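2,3-bisphosphoglycerate-independent phosphoglycerate mutase (Pyrococcus horikoshii, PDB 2ZKT) probably catalyses the interconversion of 2-phosphoglycerate and 3-phosphoglycerate in glycolysis, independently of 2,3-bisphosphoglycerate, and binds metal ions. Local coordinates at residues B[17-22]-B[379-384]; B[285-290]-B[295-300]; B[305-310]-B[314-319]; B[329-334]-B[339-344]. All blocks are in the same frame, centred on the assembly; numbering follows the deposited sequence.

Interaction 1 (B[17-22]-B[379-384]); sequences DRPIKE and GEREAM
Asp17 and Glu380 form the close half of this contact: the backbone N of Asp17 donates to Glu380 OE2 at 3.1 Å. The bond is bent, with an N-H...O angle of 139°, although the donor meets OE2 nearly on the line of its C-O bond. Glu380 has to fold to get there. Its CG sits beside its own backbone N (chi1 -69°), and the chain then turns at chi2, which swings the carboxylate round to the loop. The second oxygen, OE1, bonds to Thr27 OG1, and the carboxylate is therefore held through both oxygens. Asp17 turns its own acid group away from Glu380. There OD1 takes Arg18 N on its anti lone pair at 2.7 Å, and OD2 forms a salt bridge with Lys316, which probably eases the repulsion between the two acids.

In the fold, the loop after strand 6-12 of the alkaline phosphatase-superfamily sheet here meets the short helix 380-383, with Gly379 at its N-cap. More than 350 residues separate the two pieces in sequence.

Farther out the fit is looser. Pro19, an exposed residue, lies over one face of the Arg381 guanidinium, with CG 4.2 Å from Arg381 NH2 and no polar bond between them. The guanidinium is instead directed by Glu30, its salt-bridge partner, and by the carbonyl of Gly25.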
loop_
_atom_site.group_PDB
_atom_site.type_symbol
_atom_site.label_atom_id
_atom_site.label_comp_id
_atom_site.label_asym_id
_atom_site.label_seq_id
_atom_site.Cartn_x
_atom_site.Cartn_y
_atom_site.Cartn_z
ATOM N N ASP B 17 8.697 3.809 -10.937
ATOM C CA ASP B 17 8.420 2.623 -11.730
ATOM C C ASP B 17 7.468 2.956 -12.880
ATOM O O ASP B 17 7.164 4.123 -13.139
ATOM C CB ASP B 17 7.809 1.545 -10.821
ATOM C CG ASP B 17 8.234 0.132 -11.217
ATOM O OD1 ASP B 17 7.886 -0.319 -12.336
ATOM O OD2 ASP B 17 8.929 -0.525 -10.399
ATOM N N ARG B 18 7.001 1.926 -13.581
ATOM C CA ARG B 18 6.058 2.115 -14.679
ATOM C C ARG B 18 4.784 1.328 -14.348
ATOM O O ARG B 18 4.806 0.418 -13.512
ATOM C CB ARG B 18 6.675 1.628 -16.000
ATOM C CG ARG B 18 7.879 2.460 -16.437
ATOM C CD ARG B 18 8.583 1.882 -17.661
ATOM N NE ARG B 18 9.714 2.726 -18.040
ATOM C CZ ARG B 18 10.575 2.461 -19.022
ATOM N NH1 ARG B 18 10.456 1.350 -19.753
ATOM N NH2 ARG B 18 11.556 3.322 -19.291
ATOM N N PRO B 19 3.653 1.679 -14.986
ATOM C CA PRO B 19 2.393 0.967 -14.715
ATOM C C PRO B 19 2.601 -0.552 -14.790
ATOM O O PRO B 19 3.233 -1.046 -15.734
ATOM C CB PRO B 19 1.460 1.475 -15.820
ATOM C CG PRO B 19 1.968 2.880 -16.072
ATOM C CD PRO B 19 3.481 2.684 -16.056
ATOM N N ILE B 20 2.099 -1.284 -13.790
ATOM C CA ILE B 20 2.225 -2.747 -13.766
ATOM C C ILE B 20 0.832 -3.353 -13.958
ATOM O O ILE B 20 -0.101 -3.041 -13.207
ATOM C CB ILE B 20 2.777 -3.276 -12.412
ATOM C CG1 ILE B 20 4.095 -2.575 -12.057
ATOM C CG2 ILE B 20 2.974 -4.808 -12.500
ATOM C CD1 ILE B 20 5.275 -3.005 -12.891
ATOM N N LYS B 21 0.701 -4.229 -14.955
ATOM C CA LYS B 21 -0.581 -4.863 -15.257
ATOM C C LYS B 21 -1.135 -5.678 -14.085
ATOM O O LYS B 21 -2.332 -5.583 -13.767
ATOM C CB LYS B 21 -0.452 -5.753 -16.505
ATOM C CG LYS B 21 -1.785 -6.289 -17.016
ATOM C CD LYS B 21 -1.634 -6.987 -18.366
ATOM C CE LYS B 21 -2.968 -7.540 -18.874
ATOM N NZ LYS B 21 -3.452 -8.707 -18.069
ATOM N N GLU B 22 -0.275 -6.459 -13.425
ATOM C CA GLU B 22 -0.732 -7.270 -12.298
ATOM C C GLU B 22 -1.151 -6.405 -11.102
ATOM O O GLU B 22 -1.738 -6.901 -10.132
ATOM C CB GLU B 22 0.344 -8.300 -11.891
ATOM C CG GLU B 22 1.603 -7.742 -11.243
ATOM C CD GLU B 22 2.685 -8.810 -11.043
ATOM O OE1 GLU B 22 3.225 -9.316 -12.059
ATOM O OE2 GLU B 22 2.998 -9.144 -9.875
ATOM N N GLY B 379 2.193 9.325 -5.244
ATOM C CA GLY B 379 2.341 8.407 -6.364
ATOM C C GLY B 379 2.803 9.143 -7.611
ATOM O O GLY B 379 2.691 10.373 -7.691
ATOM N N GLU B 380 3.310 8.400 -8.593
ATOM C CA GLU B 380 3.798 9.020 -9.819
ATOM C C GLU B 380 2.742 9.861 -10.545
ATOM O O GLU B 380 3.040 10.980 -10.976
ATOM C CB GLU B 380 4.380 7.963 -10.772
ATOM C CG GLU B 380 5.682 7.341 -10.259
ATOM C CD GLU B 380 5.454 6.057 -9.459
ATOM O OE1 GLU B 380 4.441 5.969 -8.725
ATOM O OE2 GLU B 380 6.299 5.133 -9.567
ATOM N N ARG B 381 1.513 9.350 -10.685
ATOM C CA ARG B 381 0.491 10.129 -11.376
ATOM C C ARG B 381 0.080 11.370 -10.587
ATOM O O ARG B 381 -0.253 12.405 -11.168
ATOM C CB ARG B 381 -0.744 9.259 -11.715
ATOM C CG ARG B 381 -0.742 8.764 -13.189
ATOM C CD ARG B 381 0.514 7.937 -13.509
ATOM N NE ARG B 381 0.469 6.602 -12.906
ATOM C CZ ARG B 381 -0.185 5.560 -13.429
ATOM N NH1 ARG B 381 -0.847 5.688 -14.572
ATOM N NH2 ARG B 381 -0.197 4.394 -12.803
ATOM N N GLU B 382 0.129 11.267 -9.257
ATOM C CA GLU B 382 -0.215 12.388 -8.389
ATOM C C GLU B 382 0.912 13.448 -8.483
ATOM O O GLU B 382 0.650 14.653 -8.559
ATOM C CB GLU B 382 -0.370 11.873 -6.947
ATOM C CG GLU B 382 -1.196 12.761 -6.012
ATOM C CD GLU B 382 -2.705 12.697 -6.278
ATOM O OE1 GLU B 382 -3.176 11.696 -6.860
ATOM O OE2 GLU B 382 -3.425 13.637 -5.884
ATOM N N ALA B 383 2.165 12.989 -8.498
ATOM C CA ALA B 383 3.301 13.902 -8.586
ATOM C C ALA B 383 3.272 14.680 -9.901
ATOM O O ALA B 383 3.776 15.791 -10.022
ATOM C CB ALA B 383 4.580 13.065 -8.500
ATOM N N MET B 384 2.683 14.034 -10.929
ATOM C CA MET B 384 2.511 14.704 -12.213
ATOM C C MET B 384 1.611 15.944 -12.081
ATOM O O MET B 384 1.555 16.807 -12.949
ATOM C CB MET B 384 1.861 13.706 -13.186
ATOM C CG MET B 384 2.868 12.785 -13.890
ATOM S SD MET B 384 2.046 11.547 -14.913
ATOM C CE MET B 384 2.878 10.085 -14.262
#

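Interaction 2 (B[285-290]-B[295-300])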
loop_
_atom_site.group_PDB
_atom_site.type_symbol
_atom_site.label_atom_id
_atom_site.label_comp_id
_atom_site.label_asym_id
_atom_site.label_seq_id
_atom_site.Cartn_x
_atom_site.Cartn_y
_atom_site.Cartn_z
ATOM N N LYS B 285 14.825 5.041 13.989
ATOM C CA LYS B 285 15.185 5.303 15.379
ATOM C C LYS B 285 16.426 6.205 15.394
ATOM O O LYS B 285 16.448 7.245 16.072
ATOM C CB LYS B 285 15.455 3.970 16.098
ATOM C CG LYS B 285 15.573 4.053 17.620
ATOM C CD LYS B 285 16.959 4.519 18.065
ATOM C CE LYS B 285 17.131 4.404 19.583
ATOM N NZ LYS B 285 16.185 5.284 20.333
ATOM N N LYS B 286 17.441 5.818 14.617
ATOM C CA LYS B 286 18.684 6.586 14.539
ATOM C C LYS B 286 18.501 7.984 13.916
ATOM O O LYS B 286 19.077 8.969 14.411
ATOM C CB LYS B 286 19.749 5.802 13.748
ATOM C CG LYS B 286 21.127 6.459 13.742
ATOM C CD LYS B 286 21.651 6.647 15.164
ATOM C CE LYS B 286 22.933 7.468 15.191
ATOM N NZ LYS B 286 23.373 7.754 16.598
ATOM N N ALA B 287 17.715 8.068 12.832
ATOM C CA ALA B 287 17.462 9.348 12.156
ATOM C C ALA B 287 16.926 10.367 13.158
ATOM O O ALA B 287 17.385 11.519 13.204
ATOM C CB ALA B 287 16.453 9.160 11.020
ATOM N N VAL B 288 15.952 9.933 13.960
ATOM C CA VAL B 288 15.353 10.785 14.987
ATOM C C VAL B 288 16.409 11.254 16.000
ATOM O O VAL B 288 16.400 12.417 16.426
ATOM C CB VAL B 288 14.238 10.039 15.747
ATOM C CG1 VAL B 288 13.587 10.978 16.771
ATOM C CG2 VAL B 288 13.203 9.515 14.760
ATOM N N GLU B 289 17.310 10.345 16.390
ATOM C CA GLU B 289 18.376 10.682 17.338
ATOM C C GLU B 289 19.256 11.788 16.755
ATOM O O GLU B 289 19.463 12.830 17.385
ATOM C CB GLU B 289 19.268 9.463 17.633
ATOM C CG GLU B 289 18.688 8.420 18.588
ATOM C CD GLU B 289 19.691 7.309 18.897
ATOM O OE1 GLU B 289 20.778 7.614 19.449
ATOM O OE2 GLU B 289 19.399 6.128 18.582
ATOM N N LEU B 290 19.773 11.543 15.545
ATOM C CA LEU B 290 20.648 12.496 14.851
ATOM C C LEU B 290 20.038 13.889 14.649
ATOM O O LEU B 290 20.756 14.889 14.667
ATOM C CB LEU B 290 21.083 11.924 13.494
ATOM C CG LEU B 290 21.923 10.640 13.564
ATOM C CD1 LEU B 290 22.038 10.034 12.166
ATOM C CD2 LEU B 290 23.307 10.942 14.161
ATOM N N ASP B 295 21.762 19.559 11.771
ATOM C CA ASP B 295 20.759 20.429 11.143
ATOM C C ASP B 295 20.091 19.732 9.959
ATOM O O ASP B 295 18.905 19.919 9.708
ATOM C CB ASP B 295 21.404 21.727 10.647
ATOM C CG ASP B 295 22.251 22.391 11.705
ATOM O OD1 ASP B 295 21.685 22.790 12.753
ATOM O OD2 ASP B 295 23.485 22.510 11.486
ATOM N N PHE B 296 20.868 18.919 9.245
ATOM C CA PHE B 296 20.376 18.205 8.069
ATOM C C PHE B 296 20.677 16.715 8.205
ATOM O O PHE B 296 21.833 16.325 8.437
ATOM C CB PHE B 296 21.068 18.753 6.809
ATOM C CG PHE B 296 20.385 18.370 5.527
ATOM C CD1 PHE B 296 19.298 19.113 5.053
ATOM C CD2 PHE B 296 20.805 17.252 4.804
ATOM C CE1 PHE B 296 18.640 18.748 3.882
ATOM C CE2 PHE B 296 20.149 16.879 3.624
ATOM C CZ PHE B 296 19.069 17.624 3.165
ATOM N N VAL B 297 19.639 15.884 8.056
ATOM C CA VAL B 297 19.805 14.438 8.151
ATOM C C VAL B 297 19.323 13.754 6.872
ATOM O O VAL B 297 18.245 14.066 6.346
ATOM C CB VAL B 297 19.029 13.850 9.385
ATOM C CG1 VAL B 297 19.002 12.324 9.331
ATOM C CG2 VAL B 297 19.703 14.303 10.687
ATOM N N PHE B 298 20.136 12.822 6.379
ATOM C CA PHE B 298 19.836 12.066 5.167
ATOM C C PHE B 298 19.628 10.588 5.537
ATOM O O PHE B 298 20.452 9.990 6.228
ATOM C CB PHE B 298 21.010 12.214 4.180
ATOM C CG PHE B 298 20.927 11.302 2.985
ATOM C CD1 PHE B 298 19.926 11.473 2.021
ATOM C CD2 PHE B 298 21.839 10.258 2.829
ATOM C CE1 PHE B 298 19.837 10.609 0.915
ATOM C CE2 PHE B 298 21.758 9.384 1.726
ATOM C CZ PHE B 298 20.755 9.561 0.768
ATOM N N LEU B 299 18.524 10.001 5.082
ATOM C CA LEU B 299 18.213 8.597 5.365
ATOM C C LEU B 299 18.048 7.836 4.047
ATOM O O LEU B 299 17.272 8.240 3.170
ATOM C CB LEU B 299 16.920 8.501 6.194
ATOM C CG LEU B 299 16.315 7.108 6.437
ATOM C CD1 LEU B 299 17.338 6.171 7.059
ATOM C CD2 LEU B 299 15.107 7.244 7.347
ATOM N N HIS B 300 18.778 6.733 3.913
ATOM C CA HIS B 300 18.726 5.923 2.698
ATOM C C HIS B 300 18.156 4.519 2.968
ATOM O O HIS B 300 18.464 3.898 3.986
ATOM C CB HIS B 300 20.141 5.843 2.107
ATOM C CG HIS B 300 20.199 5.258 0.728
ATOM N ND1 HIS B 300 20.217 3.897 0.494
ATOM C CD2 HIS B 300 20.250 5.851 -0.491
ATOM C CE1 HIS B 300 20.278 3.675 -0.813
ATOM N NE2 HIS B 300 20.301 4.845 -1.432
#
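Leu290 N donates to Lys286 O at 2.9 Å, one of the routine helical bonds that set Leu290 on the face turned to strand 296-300. From there its CB touches Val297 CG2 at 3.9 Å, and the same methyl also lies against Leu290 C. Val297 uses both branches. With chi1 at 170°, CG2 falls beside the valine's backbone N and goes to Leu290, while CG1 reaches Ala287, 4.4 Å from its CB. Ala287 CB in turn meets Leu299 CD2, also at 4.4 Å, and the small methyl thus sits between two strand side chains that point the same way.

Helix 280-291 is the connection of a beta-alpha-beta crossover from strand 265-267 to strand 296-301. It passes over strand 246-249, where Leu290 also touches Ala247 and Val249. Helix and strand segments run antiparallel at 170°, with their axes 8.9 Å apart.

On the outer side of the helix, Glu289 is flanked by Lys285 and Lys286 in a network of long salt bridges. Phe296, Phe298 and His300 leave the strand from its other face. Phe298 packs edge-to-face on Phe68, and His300 NE2 makes a weak hydrogen bond to Asp13 of a zinc site.

Interaction 3 (B[305-310]-B[314-319]). With ZN (zinc ion), chain H.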
loop_
_atom_site.group_PDB
_atom_site.type_symbol
_atom_site.label_atom_id
_atom_site.label_comp_id
_atom_site.label_asym_id
_atom_site.label_seq_id
_atom_site.Cartn_x
_atom_site.Cartn_y
_atom_site.Cartn_z
ATOM N N ASP B 305 15.163 -0.914 -4.390
ATOM C CA ASP B 305 15.856 -0.982 -5.672
ATOM C C ASP B 305 16.152 -2.401 -6.155
ATOM O O ASP B 305 16.186 -2.656 -7.371
ATOM C CB ASP B 305 17.156 -0.181 -5.608
ATOM C CG ASP B 305 17.892 -0.163 -6.937
ATOM O OD1 ASP B 305 17.314 0.322 -7.943
ATOM O OD2 ASP B 305 19.053 -0.642 -6.969
ATOM N N ALA B 306 16.364 -3.330 -5.217
ATOM C CA ALA B 306 16.652 -4.719 -5.593
ATOM C C ALA B 306 15.418 -5.390 -6.211
ATOM O O ALA B 306 15.523 -6.115 -7.208
ATOM C CB ALA B 306 17.124 -5.507 -4.382
ATOM N N ALA B 307 14.246 -5.140 -5.626
ATOM C CA ALA B 307 13.016 -5.742 -6.138
ATOM C C ALA B 307 12.791 -5.297 -7.584
ATOM O O ALA B 307 12.291 -6.069 -8.416
ATOM C CB ALA B 307 11.836 -5.344 -5.270
ATOM N N GLY B 308 13.178 -4.046 -7.871
ATOM C CA GLY B 308 13.027 -3.504 -9.217
ATOM C C GLY B 308 13.977 -4.199 -10.181
ATOM O O GLY B 308 13.605 -4.540 -11.303
ATOM N N HIS B 309 15.218 -4.409 -9.747
ATOM C CA HIS B 309 16.200 -5.079 -10.590
ATOM C C HIS B 309 15.764 -6.521 -10.883
ATOM O O HIS B 309 16.040 -7.045 -11.965
ATOM C CB HIS B 309 17.574 -5.079 -9.909
ATOM C CG HIS B 309 18.406 -3.865 -10.215
ATOM N ND1 HIS B 309 18.938 -3.624 -11.469
ATOM C CD2 HIS B 309 18.795 -2.827 -9.431
ATOM C CE1 HIS B 309 19.621 -2.487 -11.445
ATOM N NE2 HIS B 309 19.550 -1.983 -10.220
ATOM N N ASP B 310 15.070 -7.150 -9.929
ATOM C CA ASP B 310 14.611 -8.533 -10.113
ATOM C C ASP B 310 13.198 -8.720 -10.701
ATOM O O ASP B 310 12.717 -9.851 -10.803
ATOM C CB ASP B 310 14.711 -9.300 -8.790
ATOM C CG ASP B 310 16.143 -9.454 -8.318
ATOM O OD1 ASP B 310 16.985 -9.924 -9.120
ATOM O OD2 ASP B 310 16.426 -9.109 -7.145
ATOM N N LYS B 314 5.164 -6.880 -6.677
ATOM C CA LYS B 314 4.507 -7.081 -5.385
ATOM C C LYS B 314 5.535 -6.915 -4.264
ATOM O O LYS B 314 5.293 -6.216 -3.273
ATOM C CB LYS B 314 3.898 -8.486 -5.327
ATOM C CG LYS B 314 2.856 -8.786 -6.407
ATOM C CD LYS B 314 1.438 -8.566 -5.892
ATOM C CE LYS B 314 0.406 -9.164 -6.846
ATOM N NZ LYS B 314 -0.982 -9.031 -6.311
ATOM N N LEU B 315 6.687 -7.568 -4.425
ATOM C CA LEU B 315 7.745 -7.484 -3.423
ATOM C C LEU B 315 8.170 -6.030 -3.235
ATOM O O LEU B 315 8.301 -5.559 -2.096
ATOM C CB LEU B 315 8.960 -8.322 -3.853
ATOM C CG LEU B 315 10.186 -8.202 -2.932
ATOM C CD1 LEU B 315 9.773 -8.534 -1.497
ATOM C CD2 LEU B 315 11.298 -9.138 -3.408
ATOM N N LYS B 316 8.383 -5.322 -4.350
ATOM C CA LYS B 316 8.793 -3.917 -4.288
ATOM C C LYS B 316 7.724 -3.119 -3.540
ATOM O O LYS B 316 8.042 -2.316 -2.662
ATOM C CB LYS B 316 9.000 -3.344 -5.700
ATOM C CG LYS B 316 9.457 -1.885 -5.727
ATOM C CD LYS B 316 9.833 -1.464 -7.158
ATOM C CE LYS B 316 10.229 0.009 -7.236
ATOM N NZ LYS B 316 10.723 0.371 -8.595
ATOM N N ALA B 317 6.455 -3.359 -3.882
ATOM C CA ALA B 317 5.352 -2.665 -3.217
ATOM C C ALA B 317 5.385 -3.012 -1.718
ATOM O O ALA B 317 5.182 -2.145 -0.861
ATOM C CB ALA B 317 4.001 -3.083 -3.836
ATOM N N GLU B 318 5.650 -4.283 -1.413
ATOM C CA GLU B 318 5.725 -4.747 -0.025
ATOM C C GLU B 318 6.844 -3.976 0.713
ATOM O O GLU B 318 6.679 -3.554 1.866
ATOM C CB GLU B 318 6.005 -6.263 -0.007
ATOM C CG GLU B 318 5.687 -6.978 1.309
ATOM C CD GLU B 318 6.670 -6.650 2.426
ATOM O OE1 GLU B 318 7.886 -6.918 2.255
ATOM O OE2 GLU B 318 6.223 -6.129 3.475
ATOM N N LEU B 319 7.978 -3.785 0.033
ATOM C CA LEU B 319 9.092 -3.056 0.629
ATOM C C LEU B 319 8.792 -1.560 0.800
ATOM O O LEU B 319 9.225 -0.929 1.761
ATOM C CB LEU B 319 10.321 -3.252 -0.255
ATOM C CG LEU B 319 10.843 -4.691 -0.156
ATOM C CD1 LEU B 319 11.887 -5.021 -1.225
ATOM C CD2 LEU B 319 11.483 -5.001 1.199
HETATM ZN ZN ZN H . 19.995 -0.137 -8.745
#
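Helix segments 305-309 and 314-319 run antiparallel at 172°, their axes 8.3 Å apart, and come so near that the CA atoms of Ala307 and Lys316 are separated by 5.0 Å. The small Ala307 lies at this closest point. Its CB presses on the base of Lys316, 3.5 Å from Lys316 CB, and meets two leucines as well: Leu315 CG at 4.0 Å and Leu319 CD1 at 4.1 Å.

Lys316 is fully stretched, starting with CG anti to the backbone N (chi1 -179°). Its aliphatic chain runs alongside Gly308, which has no side chain to stand in the way. The ammonium group ends in a salt bridge with Asp17 and a hydrogen bond to the carbonyl of Gly14, which probably keep it charged although the residue is buried.

Asp305 points away from the second helix and toward the metal. One helical turn separates it from His309, and the two grip the same zinc ion: Asp305 OD2 at 2.1 Å and His309 NE2 at 2.4 Å. Thr349 OG1 bonds to the other carboxylate oxygen of Asp305, and the carbonyl of Met354 accepts from His309 ND1, fixing the turn of the ring. His356 completes the protein ligands of this site, an Asp-x-x-x-His helical pair joined by a histidine from later in the chain, as in the two-metal centres of the alkaline phosphatase superfamily.

Interaction 4 (B[329-334]-B[339-344])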
loop_
_atom_site.group_PDB
_atom_site.type_symbol
_atom_site.label_atom_id
_atom_site.label_comp_id
_atom_site.label_asym_id
_atom_site.label_seq_id
_atom_site.Cartn_x
_atom_site.Cartn_y
_atom_site.Cartn_z
ATOM N N TYR B 329 7.067 6.000 11.895
ATOM C CA TYR B 329 7.743 6.080 13.190
ATOM C C TYR B 329 8.344 7.488 13.349
ATOM O O TYR B 329 8.103 8.172 14.355
ATOM C CB TYR B 329 8.864 5.030 13.279
ATOM C CG TYR B 329 9.701 5.152 14.540
ATOM C CD1 TYR B 329 9.256 4.614 15.759
ATOM C CD2 TYR B 329 10.908 5.857 14.531
ATOM C CE1 TYR B 329 9.997 4.782 16.933
ATOM C CE2 TYR B 329 11.654 6.037 15.698
ATOM C CZ TYR B 329 11.196 5.500 16.897
ATOM O OH TYR B 329 11.927 5.707 18.051
ATOM N N ILE B 330 9.123 7.920 12.350
ATOM C CA ILE B 330 9.750 9.238 12.386
ATOM C C ILE B 330 8.742 10.357 12.613
ATOM O O ILE B 330 8.980 11.258 13.425
ATOM C CB ILE B 330 10.521 9.543 11.078
ATOM C CG1 ILE B 330 11.668 8.539 10.903
ATOM C CG2 ILE B 330 11.056 10.970 11.111
ATOM C CD1 ILE B 330 12.337 8.593 9.532
ATOM N N LEU B 331 7.620 10.312 11.891
ATOM C CA LEU B 331 6.595 11.347 12.034
ATOM C C LEU B 331 6.038 11.435 13.459
ATOM O O LEU B 331 5.626 12.517 13.903
ATOM C CB LEU B 331 5.436 11.105 11.046
ATOM C CG LEU B 331 5.764 11.219 9.547
ATOM C CD1 LEU B 331 4.478 11.085 8.736
ATOM C CD2 LEU B 331 6.432 12.566 9.254
ATOM N N ASP B 332 6.024 10.304 14.171
ATOM C CA ASP B 332 5.503 10.277 15.543
ATOM C C ASP B 332 6.473 10.863 16.564
ATOM O O ASP B 332 6.109 11.052 17.726
ATOM C CB ASP B 332 5.154 8.841 15.979
ATOM C CG ASP B 332 3.927 8.292 15.269
ATOM O OD1 ASP B 332 2.964 9.069 15.060
ATOM O OD2 ASP B 332 3.915 7.084 14.933
ATOM N N HIS B 333 7.702 11.155 16.131
ATOM C CA HIS B 333 8.708 11.695 17.048
ATOM C C HIS B 333 9.307 13.030 16.619
ATOM O O HIS B 333 10.305 13.469 17.197
ATOM C CB HIS B 333 9.839 10.676 17.234
ATOM C CG HIS B 333 9.387 9.384 17.847
ATOM N ND1 HIS B 333 9.277 8.209 17.123
ATOM C CD2 HIS B 333 9.048 9.070 19.125
ATOM C CE1 HIS B 333 8.888 7.230 17.928
ATOM N NE2 HIS B 333 8.743 7.725 19.148
ATOM N N VAL B 334 8.716 13.678 15.616
ATOM C CA VAL B 334 9.240 14.969 15.158
ATOM C C VAL B 334 8.129 15.983 14.913
ATOM O O VAL B 334 6.993 15.617 14.597
ATOM C CB VAL B 334 10.062 14.829 13.841
ATOM C CG1 VAL B 334 11.137 13.766 14.008
ATOM C CG2 VAL B 334 9.133 14.493 12.668
ATOM N N VAL B 339 10.930 20.659 11.425
ATOM C CA VAL B 339 11.654 19.815 10.482
ATOM C C VAL B 339 10.980 19.784 9.118
ATOM O O VAL B 339 9.793 19.461 8.992
ATOM C CB VAL B 339 11.767 18.351 11.023
ATOM C CG1 VAL B 339 12.629 17.515 10.106
ATOM C CG2 VAL B 339 12.354 18.355 12.422
ATOM N N VAL B 340 11.750 20.131 8.091
ATOM C CA VAL B 340 11.254 20.115 6.725
ATOM C C VAL B 340 11.591 18.737 6.175
ATOM O O VAL B 340 12.764 18.354 6.130
ATOM C CB VAL B 340 11.951 21.177 5.882
ATOM C CG1 VAL B 340 11.467 21.090 4.439
ATOM C CG2 VAL B 340 11.679 22.559 6.480
ATOM N N ILE B 341 10.570 17.986 5.761
ATOM C CA ILE B 341 10.814 16.648 5.246
ATOM C C ILE B 341 10.594 16.477 3.741
ATOM O O ILE B 341 9.612 16.965 3.161
ATOM C CB ILE B 341 9.962 15.597 6.014
ATOM C CG1 ILE B 341 10.327 14.184 5.543
ATOM C CG2 ILE B 341 8.489 15.864 5.793
ATOM C CD1 ILE B 341 9.675 13.077 6.360
ATOM N N ALA B 342 11.537 15.774 3.110
ATOM C CA ALA B 342 11.467 15.516 1.683
ATOM C C ALA B 342 11.655 14.021 1.449
ATOM O O ALA B 342 12.518 13.383 2.063
ATOM C CB ALA B 342 12.545 16.321 0.942
ATOM N N ILE B 343 10.842 13.454 0.567
ATOM C CA ILE B 343 10.943 12.033 0.275
ATOM C C ILE B 343 10.912 11.789 -1.226
ATOM O O ILE B 343 10.065 12.325 -1.945
ATOM C CB ILE B 343 9.780 11.251 0.929
ATOM C CG1 ILE B 343 9.825 11.432 2.452
ATOM C CG2 ILE B 343 9.867 9.771 0.548
ATOM C CD1 ILE B 343 8.628 10.856 3.193
ATOM N N THR B 344 11.845 10.984 -1.711
ATOM C CA THR B 344 11.853 10.659 -3.130
ATOM C C THR B 344 12.795 9.487 -3.383
ATOM O O THR B 344 13.234 8.800 -2.472
ATOM C CB THR B 344 12.326 11.899 -3.905
ATOM O OG1 THR B 344 12.115 11.691 -5.306
ATOM C CG2 THR B 344 13.822 12.133 -3.667
#
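This is a loose, wholly apolar helix-on-sheet contact, made where the C-terminal end of helix 313-331 turns back to enter strand 339-344. Two pairs of side chains carry it. Leu331 and Ile341 touch by branch ends, with Leu331 CD2 4.4 Å from Ile341 CD1, across backbones whose CA atoms are 9.6 Å apart. Both chains have to stretch to bridge that gap. Ile341 does so with CG1 anti to the backbone N (chi1 -175°) and CD1 extended beyond it, while Leu331 starts off at an angle to the strand and brings CD2 across at its tip. Nearer the connecting loop the backbones close to 7.2 Å between the CA atoms of Val334 and Val339. Here shorter side chains suffice, and the CB of Val334 lies 4.4 Å from Val339 CG2.

The helix and strand belong to the beta-alpha-beta crossover that leaves strand 296-301 and returns as strand 339-344, passing over strand 6-12; Ile330 accordingly rests on Leu8. Leu40 of helix 35-43 packs against both Leu331 and Ile341, extending the apolar layer on this face of the sheet.

Asp332 N bonds to Tyr329 O and His333 N to Ile330 O, each at 3.0 Å. Both bonds are of the i to i-3 kind; beyond them Val334 is extended, and its side chain points toward the strand. Val340 and Ala342 alternate to the sheet's other face, while their backbones hydrogen-bond to strand 6-12. On the opposite edge of strand 339-344, Ile341 bonds through its backbone to Ala366.

In the fold
Interactions 2 and 4 sit side by side on one face of the mixed sheet, their centres 9 Å apart. Leu299 CD2 meets Ile330 CD1 at 3.8 Å, and Val288 CG1 meets His333 CB at the same distance. Interaction 3 shares helix 313-331 with interaction 4 but lies at the far end of it, beside the zinc ions. Interaction 1 joins interaction 3 directly, through the salt bridge from Lys316 NZ to Asp17 OD2 at 2.7 Å, and Asp17's side chain is about 11 Å from a zinc ion. Segment 305-310 supplies two ligands of one zinc ion, and 314-319 packs against it, while interactions 2 and 4 pack helices onto the sheet, about 24 and 23 Å between centres from interaction 3.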